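Side-chain contact in pyocyanin demethylase (Mycobacterium fortuitum subsp. fortuitum DSM 46621 = ATCC 6841, PDB 5K21), which removes the N-methyl group of pyocyanin by a tautomerizing demethylation, yielding the phenazin-1-ol seen in its barrel pocket: residues F42-S47 and E126-K131. Sequence-based numbering, arbitrary orientation.
With 6QF (phenazin-1-ol), chain F.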
# COMPACT_ATOMS: atom_id res chain seq x y z
N PHE B 42 2.60 -12.45 1.62
CA PHE B 42 2.01 -13.75 1.32
C PHE B 42 1.38 -13.79 -0.07
O PHE B 42 1.10 -12.77 -0.69
CB PHE B 42 0.93 -14.10 2.35
CG PHE B 42 -0.15 -13.05 2.44
CD1 PHE B 42 0.02 -11.93 3.23
CD2 PHE B 42 -1.30 -13.17 1.69
CE1 PHE B 42 -0.97 -10.94 3.29
CE2 PHE B 42 -2.27 -12.21 1.74
CZ PHE B 42 -2.10 -11.09 2.54
N SER B 43 1.15 -15.02 -0.53
CA SER B 43 0.42 -15.30 -1.75
C SER B 43 -0.48 -16.49 -1.48
O SER B 43 -0.19 -17.32 -0.61
CB SER B 43 1.36 -15.62 -2.94
OG SER B 43 2.29 -16.65 -2.63
N ASP B 44 -1.57 -16.56 -2.23
CA ASP B 44 -2.57 -17.61 -2.08
C ASP B 44 -3.00 -18.11 -3.45
O ASP B 44 -2.90 -17.40 -4.45
CB ASP B 44 -3.80 -17.13 -1.32
CG ASP B 44 -3.47 -16.53 0.03
OD1 ASP B 44 -3.32 -17.30 1.00
OD2 ASP B 44 -3.32 -15.29 0.12
N ILE B 45 -3.49 -19.35 -3.47
CA ILE B 45 -4.18 -19.93 -4.61
C ILE B 45 -5.68 -19.84 -4.35
O ILE B 45 -6.15 -20.21 -3.28
CB ILE B 45 -3.76 -21.40 -4.83
CG1 ILE B 45 -2.27 -21.51 -5.15
CG2 ILE B 45 -4.60 -22.05 -5.92
CD1 ILE B 45 -1.91 -20.96 -6.50
N LEU B 46 -6.43 -19.34 -5.33
CA LEU B 46 -7.87 -19.18 -5.18
C LEU B 46 -8.59 -20.21 -6.02
O LEU B 46 -8.22 -20.44 -7.18
CB LEU B 46 -8.31 -17.78 -5.59
CG LEU B 46 -7.51 -16.66 -4.94
CD1 LEU B 46 -7.88 -15.29 -5.54
CD2 LEU B 46 -7.71 -16.66 -3.45
N SER B 47 -9.61 -20.85 -5.45
CA SER B 47 -10.36 -21.86 -6.19
C SER B 47 -11.84 -21.77 -5.85
O SER B 47 -12.24 -21.26 -4.80
CB SER B 47 -9.82 -23.26 -5.90
OG SER B 47 -9.95 -23.60 -4.54
N GLU B 126 -10.06 -21.69 4.73
CA GLU B 126 -10.06 -20.24 4.57
C GLU B 126 -10.88 -19.86 3.35
O GLU B 126 -10.78 -20.49 2.29
CB GLU B 126 -8.63 -19.72 4.42
CG GLU B 126 -8.59 -18.20 4.34
CD GLU B 126 -7.19 -17.64 4.32
OE1 GLU B 126 -6.24 -18.33 4.76
OE2 GLU B 126 -7.04 -16.49 3.87
N LYS B 127 -11.67 -18.80 3.49
CA LYS B 127 -12.51 -18.31 2.41
C LYS B 127 -12.51 -16.80 2.41
O LYS B 127 -12.30 -16.16 3.45
CB LYS B 127 -13.95 -18.80 2.53
CG LYS B 127 -14.13 -20.30 2.41
CD LYS B 127 -15.62 -20.66 2.44
CE LYS B 127 -15.86 -22.16 2.30
NZ LYS B 127 -15.32 -22.94 3.45
N TYR B 128 -12.71 -16.24 1.22
CA TYR B 128 -13.03 -14.83 1.04
C TYR B 128 -14.47 -14.76 0.56
O TYR B 128 -14.83 -15.43 -0.42
CB TYR B 128 -12.17 -14.15 -0.02
CG TYR B 128 -10.70 -14.15 0.18
CD1 TYR B 128 -10.14 -14.24 1.44
CD2 TYR B 128 -9.85 -14.04 -0.92
CE1 TYR B 128 -8.76 -14.23 1.62
CE2 TYR B 128 -8.45 -14.01 -0.75
CZ TYR B 128 -7.92 -14.11 0.52
OH TYR B 128 -6.54 -14.09 0.69
N GLU B 129 -15.27 -13.93 1.22
CA GLU B 129 -16.64 -13.68 0.77
C GLU B 129 -16.71 -12.22 0.34
O GLU B 129 -16.49 -11.30 1.14
CB GLU B 129 -17.64 -14.01 1.88
CG GLU B 129 -19.09 -13.82 1.46
CD GLU B 129 -19.50 -14.74 0.29
OE1 GLU B 129 -19.04 -15.91 0.25
OE2 GLU B 129 -20.29 -14.31 -0.59
N LEU B 130 -16.98 -12.01 -0.94
CA LEU B 130 -16.95 -10.69 -1.54
C LEU B 130 -18.36 -10.17 -1.78
O LEU B 130 -19.25 -10.94 -2.17
CB LEU B 130 -16.20 -10.71 -2.87
CG LEU B 130 -14.68 -10.77 -2.75
CD1 LEU B 130 -14.23 -12.17 -2.36
CD2 LEU B 130 -14.05 -10.33 -4.02
N LYS B 131 -18.56 -8.88 -1.52
CA LYS B 131 -19.73 -8.14 -1.97
C LYS B 131 -19.20 -6.93 -2.73
O LYS B 131 -18.61 -6.03 -2.13
CB LYS B 131 -20.62 -7.70 -0.82
CG LYS B 131 -21.89 -6.98 -1.31
CD LYS B 131 -22.73 -6.40 -0.19
CE LYS B 131 -23.80 -5.47 -0.76
NZ LYS B 131 -24.50 -4.66 0.29
C4 6QF F . -2.19 -13.06 6.01
C5 6QF F . -1.00 -13.34 6.83
C6 6QF F . -0.27 -14.48 6.70
C10 6QF F . -4.37 -12.75 4.35
C13 6QF F . -6.27 -11.38 3.63
C15 6QF F . -4.87 -10.57 5.38
C1 6QF F . -0.64 -15.46 5.73
C2 6QF F . -1.71 -15.25 4.95
C3 6QF F . -2.55 -14.06 5.02
N7 6QF F . -3.63 -13.89 4.23
N8 6QF F . -2.94 -11.93 6.14
C9 6QF F . -4.02 -11.75 5.32
C11 6QF F . -5.54 -12.49 3.52
C14 6QF F . -5.93 -10.39 4.59
O19 6QF F . -0.68 -12.40 7.75
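Tyr128 points into the barrel interior, where it meets Leu46 and Asp44 of the strand two places round the wall. The backbones stay far apart, with Leu46 CA and Lys127 CA 8.9 Å from each other as the nearest such pair, and no hydrogen bond joins the two segments, so side chains alone make the contact. On the apolar side, Leu46 CD2 meets Tyr128 CE2 at 3.9 Å, approaching the ring obliquely while the two side chains cross at about a right angle. With CG of Leu46 beside its backbone N (chi1 -50°), the branched end is carried nearer to the ring than its CB direction alone would suggest.

Farther along the tyrosine, its OH lies 3.5 Å from Asp44 OD2, with carboxylate and ring planes 82° apart. This is proximity, not a bond: the hydroxyl is hydrogen-bonded to Asp56, and Asp44 OD1 to Asn21. The same OH sits 3.4 Å from C11 of phenazin-1-ol, placing the contact at the wall of the ligand pocket. Phe42 forms another part of that wall, with the ligand lying over one face of its ring, C3 3.5 Å above the plane and over the centre.

Both segments belong to the closed antiparallel barrel of the allene oxide cyclase-like domain. Strand 13-27 separates them in the sheet order, while Leu76 and Ile78 of strand 70-80 and Val118 of strand 114-119 pack around Tyr128.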